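Local coordinates for PUM-HD domain-containing protein (Caenorhabditis elegans, PDB 7CGF) that binds RNA through its Pumilio homology domain and probably recognises target messages by their 3′ untranslated regions, at residues H236-G241 with I270-E275; N256-A261 with V297-Q302; Y280-I285 with S322-E327; Y308-V313 with K346-K351. The protein carries 2 engineered substitutions. All coordinates share one frame; numbering follows the deposited sequence.

All four contacts lie in the C-terminal half of the Pumilio homology domain and join helices that are neighbours in its helical array. Interactions 1 and 4, with centres about 21 Å apart, face the RNA, and they share one nucleotide: Glu271 of interaction 1 binds the base of G2 of chain B, while Tyr311 of interaction 4 lies against that base; Ile270 CG2 also packs on Val312 CG1 at 3.5 Å. Interaction 2 comes within about 6 Å of the nucleic acid (nearest atoms), lies about 13 Å from interaction 4 between centres, and touches interaction 1 through Ile270. Interaction 3 is farthest removed, its nearest atom about 13 Å from the nucleic acid; Lys282 and Ile285 connect it with Leu274 and Cys273 of interaction 1.

Interaction 1: residues H236-G241 with I270-E275; sequences HVIEHG and IEKCLE. With nucleotides of chain B.
Ile238 and Cys273 face each other with their CA atoms 6.8 Å apart, on two helical segments that run almost parallel, their axes inclined by 12° and approaching to 9.7 Å. The apolar part of the contact belongs to Ile238. Its CD1 meets Cys273 SG at 3.7 Å, and its CG2 branch lies 3.9 Å from Lys272 CG, the two side chains lying alongside and heading opposite ways. A branched aliphatic chain and a small sulfur suit this buried seam, to which Ile249 of helix 243-255 adds its side chain. Lys272 serves two purposes. Its CG is anti to the backbone N, and a bend at chi2 (73°) turns the rest of the chain toward Glu239, so that the methylenes pack on Ile238 while the ammonium group reaches a carboxylate. Lys272 NZ donates to Glu239 OE1 at 3.0 Å in a salt bridge that comes from above the carboxylate plane, 42° out of it. An alanine at Lys272 would lose this ammonium group and is likely to leave the Glu239 charge without its mate and the flank of Ile238 less well covered. One residue earlier on the same helix, Glu271 leads away to the RNA: its OE2 alone accepts from N1 of G2 of chain B at 2.7 Å and from N2 of the same base at 2.9 Å. Packing on one flank and base reading on the other are characteristic of the RNA-facing helices of Pumilio repeats, laid side by side along the concave surface of the domain.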
# COMPACT_ATOMS: atom_id res chain seq x y z
N HIS A 236 2.77 8.65 -6.79
CA HIS A 236 1.97 7.68 -7.53
C HIS A 236 1.25 8.32 -8.71
O HIS A 236 1.06 7.65 -9.74
CB HIS A 236 0.99 6.98 -6.59
CG HIS A 236 1.57 5.78 -5.92
ND1 HIS A 236 2.62 5.85 -5.04
CD2 HIS A 236 1.28 4.46 -6.04
CE1 HIS A 236 2.94 4.64 -4.63
NE2 HIS A 236 2.14 3.77 -5.23
N VAL A 237 0.82 9.58 -8.59
CA VAL A 237 0.25 10.31 -9.73
C VAL A 237 1.28 10.45 -10.84
O VAL A 237 0.99 10.21 -12.02
CB VAL A 237 -0.28 11.69 -9.30
CG1 VAL A 237 -0.81 12.46 -10.55
CG2 VAL A 237 -1.37 11.52 -8.27
N ILE A 238 2.51 10.87 -10.49
CA ILE A 238 3.57 10.97 -11.49
C ILE A 238 3.74 9.66 -12.25
O ILE A 238 3.82 9.63 -13.48
CB ILE A 238 4.88 11.42 -10.82
CG1 ILE A 238 4.74 12.87 -10.36
CG2 ILE A 238 6.06 11.26 -11.81
CD1 ILE A 238 5.78 13.31 -9.29
N GLU A 239 3.74 8.54 -11.53
CA GLU A 239 3.99 7.27 -12.20
C GLU A 239 2.78 6.79 -12.98
O GLU A 239 2.92 6.32 -14.12
CB GLU A 239 4.41 6.22 -11.19
CG GLU A 239 4.74 4.89 -11.85
CD GLU A 239 5.50 3.96 -10.96
OE1 GLU A 239 5.88 4.36 -9.84
OE2 GLU A 239 5.74 2.81 -11.40
N HIS A 240 1.58 6.90 -12.41
CA HIS A 240 0.39 6.24 -12.95
C HIS A 240 -0.58 7.19 -13.64
O HIS A 240 -1.60 6.72 -14.17
CB HIS A 240 -0.31 5.47 -11.83
CG HIS A 240 0.52 4.38 -11.25
ND1 HIS A 240 0.74 3.19 -11.91
CD2 HIS A 240 1.20 4.29 -10.08
CE1 HIS A 240 1.51 2.41 -11.16
NE2 HIS A 240 1.81 3.06 -10.05
N GLY A 241 -0.32 8.49 -13.63
CA GLY A 241 -1.19 9.46 -14.27
C GLY A 241 -0.94 9.56 -15.76
O GLY A 241 -0.16 8.81 -16.35
N ILE A 270 10.17 15.97 -6.49
CA ILE A 270 11.04 16.36 -7.60
C ILE A 270 11.87 15.18 -8.06
O ILE A 270 12.06 14.96 -9.26
CB ILE A 270 11.94 17.55 -7.23
CG1 ILE A 270 11.14 18.70 -6.66
CG2 ILE A 270 12.73 18.02 -8.47
CD1 ILE A 270 12.01 19.87 -6.30
N GLU A 271 12.39 14.39 -7.11
CA GLU A 271 13.17 13.22 -7.49
C GLU A 271 12.35 12.27 -8.34
O GLU A 271 12.85 11.72 -9.33
CB GLU A 271 13.70 12.51 -6.24
CG GLU A 271 14.72 13.35 -5.50
CD GLU A 271 15.47 12.55 -4.44
OE1 GLU A 271 15.70 11.34 -4.65
OE2 GLU A 271 15.81 13.13 -3.39
N LYS A 272 11.07 12.09 -7.99
CA LYS A 272 10.22 11.19 -8.75
C LYS A 272 10.03 11.71 -10.17
O LYS A 272 9.99 10.92 -11.13
CB LYS A 272 8.88 11.01 -8.05
CG LYS A 272 7.98 9.96 -8.68
CD LYS A 272 8.48 8.56 -8.40
CE LYS A 272 7.54 7.53 -9.02
NZ LYS A 272 8.00 6.13 -8.79
N CYS A 273 9.86 13.02 -10.32
CA CYS A 273 9.78 13.62 -11.65
C CYS A 273 11.01 13.30 -12.48
O CYS A 273 10.91 13.05 -13.69
CB CYS A 273 9.61 15.13 -11.56
SG CYS A 273 8.02 15.69 -10.93
N LEU A 274 12.18 13.35 -11.86
CA LEU A 274 13.42 13.12 -12.60
C LEU A 274 13.60 11.66 -12.97
O LEU A 274 14.17 11.35 -14.03
CB LEU A 274 14.61 13.63 -11.79
CG LEU A 274 14.68 15.14 -11.60
CD1 LEU A 274 15.57 15.47 -10.42
CD2 LEU A 274 15.16 15.86 -12.87
N GLU A 275 13.12 10.74 -12.12
CA GLU A 275 13.20 9.31 -12.40
C GLU A 275 12.18 8.88 -13.44
O GLU A 275 12.48 8.03 -14.29
CB GLU A 275 13.01 8.53 -11.09
CG GLU A 275 14.01 8.86 -10.00
CD GLU A 275 13.60 8.36 -8.62
OE1 GLU A 275 12.41 8.04 -8.39
OE2 GLU A 275 14.49 8.28 -7.74
P G B 2 20.36 11.49 7.15
OP1 G B 2 19.90 10.90 8.43
OP2 G B 2 21.00 10.61 6.16
O5' G B 2 19.05 12.13 6.49
C5' G B 2 18.40 13.23 7.09
C4' G B 2 17.14 13.59 6.35
O4' G B 2 17.47 14.03 5.01
C3' G B 2 16.17 12.44 6.12
O3' G B 2 15.38 12.19 7.27
C2' G B 2 15.39 12.90 4.89
O2' G B 2 14.40 13.86 5.24
C1' G B 2 16.47 13.62 4.10
N9 G B 2 17.07 12.75 3.07
C8 G B 2 18.01 11.74 3.20
N7 G B 2 18.30 11.15 2.07
C5 G B 2 17.50 11.80 1.13
C6 G B 2 17.38 11.61 -0.27
O6 G B 2 17.96 10.81 -1.00
N1 G B 2 16.46 12.50 -0.82
C2 G B 2 15.77 13.45 -0.12
N2 G B 2 14.91 14.20 -0.84
N3 G B 2 15.86 13.63 1.19
C4 G B 2 16.75 12.78 1.74

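Interaction 2: residues N256-A261 with V297-Q302; sequences NLFEFA and VPIVVQ
Phe258 reaches Gln302 because its CG stands anti to the backbone N (chi1 -174°), which swings the ring out toward helix 299-304, while Gln302 has its CG anti to the carbonyl carbon (chi1 -54°) and an extended chain that runs across the ring. The glutamine chain runs nearly perpendicular to the phenylalanine's. Gln302 CB touches the ring at CE1, 3.7 Å away, and the amide oxygen lies over one face, displaced toward the rim, with OE1 3.9 Å from Phe258 CE1. Ring and amide planes are turned 55° against each other, so this is an oblique covering of the ring and not a flat overlay. The amide is steadied from its other end: Gln302 NE2 donates to Val297 O at 2.8 Å, in the plane of its own amide but above the carbonyl plane of Val297. Glutamine suits this position because its methylenes can pack on an aromatic ring while its amide ties down the residues leading into the helix. The two short helices lie in successive predicted Pumilio repeats, 252-287 and 294-331, and their meeting is the repeat-to-repeat packing that builds the right-handed superhelix of a PUF domain. Phe258 and Ile299 have the closest backbones, with CA atoms 6.6 Å apart. The CG2 branch of Ile299 sits at the edge of the Phe258 ring, and it also meets Leu257 CD2 at 4.1 Å, the two aliphatic chains crossing at a slant. Leu257 itself is buried, with Ile285, Ala288 and Ala289 of helix 279-290 packed against it.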
# COMPACT_ATOMS: atom_id res chain seq x y z
N ASN A 256 8.32 26.47 -9.30
CA ASN A 256 8.49 26.68 -7.87
C ASN A 256 9.59 25.79 -7.32
O ASN A 256 9.47 25.24 -6.23
CB ASN A 256 7.18 26.44 -7.14
CG ASN A 256 6.08 27.36 -7.63
OD1 ASN A 256 5.96 28.49 -7.16
ND2 ASN A 256 5.29 26.89 -8.59
N LEU A 257 10.69 25.67 -8.08
CA LEU A 257 11.67 24.60 -7.85
C LEU A 257 12.35 24.74 -6.49
O LEU A 257 12.52 23.75 -5.77
CB LEU A 257 12.71 24.59 -8.97
CG LEU A 257 13.79 23.50 -8.86
CD1 LEU A 257 13.19 22.11 -8.97
CD2 LEU A 257 14.88 23.70 -9.90
N PHE A 258 12.78 25.95 -6.13
CA PHE A 258 13.48 26.10 -4.86
C PHE A 258 12.58 25.73 -3.69
O PHE A 258 13.01 25.02 -2.77
CB PHE A 258 14.01 27.52 -4.71
CG PHE A 258 14.86 27.70 -3.51
CD1 PHE A 258 16.14 27.18 -3.47
CD2 PHE A 258 14.37 28.34 -2.39
CE1 PHE A 258 16.93 27.32 -2.35
CE2 PHE A 258 15.16 28.48 -1.26
CZ PHE A 258 16.44 27.96 -1.25
N GLU A 259 11.33 26.18 -3.71
CA GLU A 259 10.43 25.87 -2.60
C GLU A 259 10.16 24.37 -2.50
O GLU A 259 10.22 23.80 -1.41
CB GLU A 259 9.13 26.65 -2.74
CG GLU A 259 9.27 28.13 -2.39
CD GLU A 259 9.91 28.34 -1.02
OE1 GLU A 259 9.36 27.83 -0.02
OE2 GLU A 259 10.98 28.99 -0.96
N PHE A 260 9.90 23.71 -3.63
CA PHE A 260 9.64 22.27 -3.58
C PHE A 260 10.87 21.50 -3.12
O PHE A 260 10.76 20.54 -2.35
CB PHE A 260 9.19 21.75 -4.95
CG PHE A 260 7.71 21.84 -5.17
CD1 PHE A 260 7.12 23.02 -5.60
CD2 PHE A 260 6.91 20.73 -4.98
CE1 PHE A 260 5.76 23.10 -5.80
CE2 PHE A 260 5.54 20.80 -5.18
CZ PHE A 260 4.96 22.00 -5.58
N ALA A 261 12.06 21.94 -3.54
CA ALA A 261 13.26 21.16 -3.29
C ALA A 261 13.76 21.29 -1.85
O ALA A 261 14.46 20.39 -1.37
CB ALA A 261 14.37 21.60 -4.25
N VAL A 297 22.62 33.95 -6.97
CA VAL A 297 23.32 32.81 -7.56
C VAL A 297 22.29 31.85 -8.15
O VAL A 297 21.10 31.93 -7.79
CB VAL A 297 24.21 32.11 -6.51
CG1 VAL A 297 25.08 33.13 -5.79
CG2 VAL A 297 23.38 31.35 -5.53
N PRO A 298 22.68 30.96 -9.08
CA PRO A 298 21.69 30.07 -9.70
C PRO A 298 21.03 29.16 -8.68
O PRO A 298 21.62 28.81 -7.65
CB PRO A 298 22.52 29.26 -10.70
CG PRO A 298 23.74 30.09 -10.95
CD PRO A 298 24.02 30.78 -9.66
N ILE A 299 19.78 28.78 -8.98
CA ILE A 299 18.99 27.97 -8.06
C ILE A 299 19.73 26.69 -7.70
O ILE A 299 19.70 26.25 -6.54
CB ILE A 299 17.60 27.68 -8.67
CG1 ILE A 299 16.82 28.98 -8.88
CG2 ILE A 299 16.81 26.72 -7.81
CD1 ILE A 299 16.33 29.61 -7.61
N VAL A 300 20.38 26.05 -8.68
CA VAL A 300 21.06 24.78 -8.43
C VAL A 300 22.15 24.94 -7.38
O VAL A 300 22.40 24.02 -6.58
CB VAL A 300 21.60 24.18 -9.75
CG1 VAL A 300 22.59 25.15 -10.44
CG2 VAL A 300 22.22 22.81 -9.51
N VAL A 301 22.80 26.10 -7.34
CA VAL A 301 23.83 26.36 -6.33
C VAL A 301 23.19 26.49 -4.95
O VAL A 301 23.64 25.85 -3.99
CB VAL A 301 24.63 27.62 -6.71
CG1 VAL A 301 25.66 27.93 -5.64
CG2 VAL A 301 25.28 27.43 -8.07
N GLN A 302 22.13 27.30 -4.84
CA GLN A 302 21.39 27.41 -3.58
C GLN A 302 20.90 26.04 -3.12
O GLN A 302 20.95 25.72 -1.93
CB GLN A 302 20.21 28.36 -3.75
CG GLN A 302 20.58 29.73 -4.30
CD GLN A 302 19.38 30.61 -4.54
OE1 GLN A 302 18.41 30.57 -3.79
NE2 GLN A 302 19.43 31.40 -5.61

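Interaction 3: residues Y280-I285 with S322-E327; sequences YHKSMI and SEQRRE
Gln324 makes the close part of this small contact, in which only 112 Å² of surface is buried. Its first torsion sets CG anti to the carbonyl carbon, and the chain then runs extended straight across to the backbone of helix 279-290, so that a long, flexible side chain spans helices whose nearest CA atoms, those of Ser283 and Gln324, are 7.1 Å apart. The amide end comes to rest beside the backbone N and CB of Ser283: NE2 of Gln324 lies 3.4 Å from Ser283 CB and 3.3 Å from Ser283 N. The latter pair brings two donors together and is no hydrogen bond; the amide nitrogen instead makes a weak bond to Val279 O, one turn earlier. Serine, with little beyond CB, suits a place where the amide comes this close to the backbone. The amide oxygen, OE1 of Gln324, lies 3.8 Å from Lys282 CB. That lysine gives only the root of its side chain, since the extended remainder leads away and its NZ bonds to Gln319 O. The contact is loose elsewhere. Glu327 starts toward helix 279-290 but stays 6.0 Å from Tyr280-Ile285 and packs farther along, on Val286 and Cys290. On the solvent side, Glu323 and Arg326 keep to their own helix, related by a long charge attraction in which no N-H points at the carboxylate oxygen. Such sparse, polar bridging between helices of successive predicted repeats belongs to the outer layer of the Pumilio superhelix, well away from the RNA-bearing face.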
# COMPACT_ATOMS: atom_id res chain seq x y z
N TYR A 280 11.98 15.90 -22.10
CA TYR A 280 11.53 17.28 -22.15
C TYR A 280 11.09 17.79 -20.78
O TYR A 280 11.13 19.01 -20.54
CB TYR A 280 10.41 17.46 -23.19
CG TYR A 280 9.01 17.00 -22.83
CD1 TYR A 280 8.76 15.71 -22.37
CD2 TYR A 280 7.94 17.86 -22.98
CE1 TYR A 280 7.46 15.30 -22.06
CE2 TYR A 280 6.65 17.45 -22.69
CZ TYR A 280 6.42 16.19 -22.21
OH TYR A 280 5.13 15.79 -21.90
N HIS A 281 10.74 16.89 -19.86
CA HIS A 281 10.43 17.29 -18.49
C HIS A 281 11.70 17.57 -17.70
O HIS A 281 11.77 18.54 -16.93
CB HIS A 281 9.64 16.20 -17.78
CG HIS A 281 8.23 16.09 -18.25
ND1 HIS A 281 7.54 14.90 -18.24
CD2 HIS A 281 7.38 17.02 -18.74
CE1 HIS A 281 6.32 15.10 -18.70
NE2 HIS A 281 6.19 16.37 -19.00
N LYS A 282 12.70 16.70 -17.87
CA LYS A 282 14.01 16.94 -17.27
C LYS A 282 14.58 18.27 -17.74
O LYS A 282 15.19 19.01 -16.95
CB LYS A 282 14.96 15.80 -17.61
CG LYS A 282 14.60 14.46 -16.99
CD LYS A 282 15.37 13.33 -17.67
CE LYS A 282 15.01 11.99 -17.07
NZ LYS A 282 15.83 10.88 -17.64
N SER A 283 14.38 18.61 -19.01
CA SER A 283 14.84 19.89 -19.54
C SER A 283 14.20 21.07 -18.81
O SER A 283 14.86 22.09 -18.56
CB SER A 283 14.55 19.95 -21.05
OG SER A 283 14.75 21.24 -21.60
N MET A 284 12.92 20.97 -18.46
CA MET A 284 12.26 22.05 -17.73
C MET A 284 12.84 22.23 -16.33
O MET A 284 13.04 23.36 -15.88
CB MET A 284 10.76 21.79 -17.65
CG MET A 284 10.11 21.81 -19.02
SD MET A 284 8.42 21.26 -18.92
CE MET A 284 7.81 22.47 -17.74
N ILE A 285 13.09 21.12 -15.63
CA ILE A 285 13.64 21.18 -14.28
C ILE A 285 15.08 21.70 -14.32
O ILE A 285 15.45 22.59 -13.55
CB ILE A 285 13.55 19.81 -13.59
CG1 ILE A 285 12.09 19.39 -13.45
CG2 ILE A 285 14.25 19.83 -12.22
CD1 ILE A 285 11.91 17.92 -13.03
N SER A 322 23.57 13.75 -21.09
CA SER A 322 24.91 14.33 -21.04
C SER A 322 24.87 15.80 -21.39
O SER A 322 25.54 16.63 -20.76
CB SER A 322 25.85 13.58 -21.98
OG SER A 322 25.54 13.88 -23.33
N GLU A 323 24.07 16.16 -22.40
CA GLU A 323 23.93 17.55 -22.76
C GLU A 323 23.31 18.35 -21.62
O GLU A 323 23.72 19.48 -21.34
CB GLU A 323 23.12 17.65 -24.06
CG GLU A 323 23.24 18.94 -24.80
CD GLU A 323 24.60 19.15 -25.49
OE1 GLU A 323 25.55 18.36 -25.30
OE2 GLU A 323 24.70 20.14 -26.22
N GLN A 324 22.36 17.74 -20.89
CA GLN A 324 21.78 18.44 -19.75
C GLN A 324 22.77 18.55 -18.59
O GLN A 324 22.83 19.59 -17.92
CB GLN A 324 20.48 17.76 -19.31
CG GLN A 324 19.34 18.12 -20.23
CD GLN A 324 18.14 17.20 -20.13
OE1 GLN A 324 18.21 16.10 -19.58
NE2 GLN A 324 17.02 17.65 -20.68
N ARG A 325 23.54 17.49 -18.33
CA ARG A 325 24.58 17.59 -17.30
C ARG A 325 25.58 18.68 -17.65
O ARG A 325 26.09 19.37 -16.76
CB ARG A 325 25.30 16.25 -17.14
CG ARG A 325 24.53 15.16 -16.42
CD ARG A 325 25.43 13.99 -16.04
NE ARG A 325 26.33 13.65 -17.14
CZ ARG A 325 26.10 12.71 -18.05
NH1 ARG A 325 26.99 12.50 -19.02
NH2 ARG A 325 24.99 11.99 -18.00
N ARG A 326 25.86 18.86 -18.94
CA ARG A 326 26.82 19.87 -19.35
C ARG A 326 26.38 21.26 -18.90
O ARG A 326 27.20 22.04 -18.40
CB ARG A 326 27.00 19.79 -20.87
CG ARG A 326 27.87 20.84 -21.47
CD ARG A 326 28.15 20.49 -22.92
NE ARG A 326 28.86 21.57 -23.59
CZ ARG A 326 28.24 22.61 -24.13
NH1 ARG A 326 28.94 23.57 -24.72
NH2 ARG A 326 26.91 22.67 -24.09
N GLU A 327 25.09 21.58 -19.01
CA GLU A 327 24.62 22.88 -18.54
C GLU A 327 24.74 23.00 -17.02
O GLU A 327 25.08 24.07 -16.50
CB GLU A 327 23.18 23.13 -18.99
CG GLU A 327 22.63 24.49 -18.55
CD GLU A 327 21.18 24.73 -18.95
OE1 GLU A 327 20.70 25.88 -18.79
OE2 GLU A 327 20.52 23.77 -19.43

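Interaction 4: residues Y308-V313 with K346-K351; sequences YANYVV and KHILAK. With nucleotides of chain B.
Tyr311 lays one face of its ring on the base of G2 of chain B, its CZ 3.3 Å from N7, while Asn310 OD1 sits over the opposite face. This is the base-recognition arrangement of Pumilio repeats, in which an aromatic side chain on the RNA-facing helix lies between neighbouring bases and a nearby polar residue reads a base edge. Asn310 does the reading here, and its amide offers both a donor and an acceptor to the uracil of U1 of chain B. Its OD1 takes the N3 hydrogen at 2.8 Å in a nearly straight bond (176°), and its ND2 gives to O2 at 2.9 Å. The amide gets there because CG lies between the backbone N and the carbonyl carbon (chi1 80°), and ND2 is further held by Asp306 O. Ile348 CD1 packs on Asn310 CB at 3.7 Å, an apolar contact that joins helix 345-351 to helix 309-319. An alanine in place of Tyr311 would remove the ring, and the G2 base would probably lose its flat support and have more freedom to turn. Lys351 NZ approaches the Tyr311 ring obliquely, 4.1 Å from CE1, and points at O4 of U1, although that bond is modelled too short to be trusted in detail. The same NZ donates to a water at 2.8 Å, and that water lies 2.9 Å from Asn310 OD1, to which it can donate.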
# COMPACT_ATOMS: atom_id res chain seq x y z
N TYR A 308 17.80 19.31 2.13
CA TYR A 308 17.05 18.40 1.27
C TYR A 308 17.39 18.56 -0.20
O TYR A 308 17.59 17.56 -0.89
CB TYR A 308 15.54 18.60 1.45
CG TYR A 308 15.09 18.51 2.89
CD1 TYR A 308 15.37 17.38 3.64
CD2 TYR A 308 14.39 19.55 3.49
CE1 TYR A 308 14.97 17.29 4.97
CE2 TYR A 308 13.99 19.47 4.82
CZ TYR A 308 14.29 18.33 5.54
OH TYR A 308 13.89 18.24 6.86
N ALA A 309 17.52 19.80 -0.66
CA ALA A 309 17.71 20.05 -2.09
C ALA A 309 19.04 19.53 -2.61
O ALA A 309 19.16 19.26 -3.81
CB ALA A 309 17.55 21.54 -2.37
N ASN A 310 20.05 19.34 -1.75
CA ASN A 310 21.29 18.76 -2.24
C ASN A 310 21.07 17.37 -2.80
O ASN A 310 21.71 16.98 -3.78
CB ASN A 310 22.38 18.76 -1.14
CG ASN A 310 22.24 17.62 -0.13
OD1 ASN A 310 22.76 16.53 -0.34
ND2 ASN A 310 21.56 17.90 0.97
N TYR A 311 20.13 16.61 -2.23
CA TYR A 311 19.79 15.32 -2.81
C TYR A 311 19.09 15.48 -4.15
O TYR A 311 19.25 14.63 -5.03
CB TYR A 311 18.91 14.51 -1.86
CG TYR A 311 19.59 14.09 -0.59
CD1 TYR A 311 20.45 12.98 -0.57
CD2 TYR A 311 19.37 14.78 0.59
CE1 TYR A 311 21.06 12.58 0.61
CE2 TYR A 311 19.99 14.38 1.78
CZ TYR A 311 20.83 13.29 1.77
OH TYR A 311 21.42 12.91 2.96
N VAL A 312 18.28 16.52 -4.29
CA VAL A 312 17.60 16.74 -5.57
C VAL A 312 18.62 17.05 -6.65
O VAL A 312 18.51 16.57 -7.78
CB VAL A 312 16.55 17.86 -5.46
CG1 VAL A 312 15.84 18.04 -6.81
CG2 VAL A 312 15.55 17.54 -4.35
N VAL A 313 19.65 17.83 -6.31
CA VAL A 313 20.69 18.15 -7.29
C VAL A 313 21.45 16.89 -7.68
O VAL A 313 21.71 16.63 -8.86
CB VAL A 313 21.62 19.25 -6.76
CG1 VAL A 313 22.79 19.49 -7.74
CG2 VAL A 313 20.86 20.54 -6.55
N LYS A 346 31.60 19.49 1.33
CA LYS A 346 32.71 18.70 0.81
C LYS A 346 32.23 17.32 0.37
O LYS A 346 32.62 16.83 -0.69
CB LYS A 346 33.81 18.58 1.86
N HIS A 347 31.37 16.70 1.18
CA HIS A 347 30.78 15.42 0.82
C HIS A 347 29.86 15.54 -0.38
O HIS A 347 29.76 14.61 -1.19
CB HIS A 347 30.02 14.85 2.03
CG HIS A 347 29.55 13.44 1.84
ND1 HIS A 347 30.27 12.50 1.14
CD2 HIS A 347 28.43 12.81 2.28
CE1 HIS A 347 29.61 11.35 1.15
NE2 HIS A 347 28.50 11.51 1.84
N ILE A 348 29.18 16.68 -0.53
CA ILE A 348 28.20 16.84 -1.60
C ILE A 348 28.90 16.91 -2.95
O ILE A 348 28.53 16.20 -3.89
CB ILE A 348 27.32 18.08 -1.33
CG1 ILE A 348 26.39 17.82 -0.14
CG2 ILE A 348 26.54 18.47 -2.58
CD1 ILE A 348 25.74 19.08 0.45
N LEU A 349 29.93 17.74 -3.06
CA LEU A 349 30.72 17.78 -4.29
C LEU A 349 31.49 16.49 -4.51
O LEU A 349 31.89 16.20 -5.65
CB LEU A 349 31.68 18.97 -4.26
CG LEU A 349 31.05 20.33 -4.53
CD1 LEU A 349 31.90 21.44 -3.93
CD2 LEU A 349 30.88 20.55 -6.02
N ALA A 350 31.70 15.69 -3.46
CA ALA A 350 32.44 14.45 -3.60
C ALA A 350 31.63 13.40 -4.36
O ALA A 350 32.18 12.68 -5.20
CB ALA A 350 32.85 13.92 -2.23
N LYS A 351 30.32 13.31 -4.10
CA LYS A 351 29.50 12.39 -4.87
C LYS A 351 29.28 12.88 -6.29
O LYS A 351 28.82 12.11 -7.13
CB LYS A 351 28.15 12.16 -4.20
CG LYS A 351 28.20 12.05 -2.69
CD LYS A 351 26.87 11.59 -2.16
CE LYS A 351 25.99 12.79 -1.91
NZ LYS A 351 24.59 12.43 -1.54
P G B 2 20.36 11.49 7.15
OP1 G B 2 19.90 10.90 8.43
OP2 G B 2 21.00 10.61 6.16
O5' G B 2 19.05 12.13 6.49
C5' G B 2 18.40 13.23 7.09
C4' G B 2 17.14 13.59 6.35
O4' G B 2 17.47 14.03 5.01
C3' G B 2 16.17 12.44 6.12
O3' G B 2 15.38 12.19 7.27
C2' G B 2 15.39 12.90 4.89
O2' G B 2 14.40 13.86 5.24
C1' G B 2 16.47 13.62 4.10
N9 G B 2 17.07 12.75 3.07
C8 G B 2 18.01 11.74 3.20
N7 G B 2 18.30 11.15 2.07
C5 G B 2 17.50 11.80 1.13
C6 G B 2 17.38 11.61 -0.27
O6 G B 2 17.96 10.81 -1.00
N1 G B 2 16.46 12.50 -0.82
C2 G B 2 15.77 13.45 -0.12
N2 G B 2 14.91 14.20 -0.84
N3 G B 2 15.86 13.63 1.19
C4 G B 2 16.75 12.78 1.74
P U B 1 26.63 12.12 6.29
OP1 U B 1 27.03 13.56 6.25
OP2 U B 1 27.00 11.25 5.14
O5' U B 1 25.06 12.02 6.59
C5' U B 1 24.49 12.61 7.75
C4' U B 1 23.51 13.71 7.41
O4' U B 1 24.14 14.66 6.51
C3' U B 1 22.25 13.28 6.68
O3' U B 1 21.24 12.77 7.55
C2' U B 1 21.84 14.56 5.94
O2' U B 1 21.19 15.48 6.80
C1' U B 1 23.20 15.14 5.58
N1 U B 1 23.62 14.71 4.22
C2 U B 1 23.15 15.47 3.16
O2 U B 1 22.45 16.45 3.30
N3 U B 1 23.54 15.01 1.93
C4 U B 1 24.32 13.91 1.67
O4 U B 1 24.57 13.64 0.51
C5 U B 1 24.76 13.17 2.82
C6 U B 1 24.39 13.60 4.02
O HOH W 1 23.62 14.84 -2.50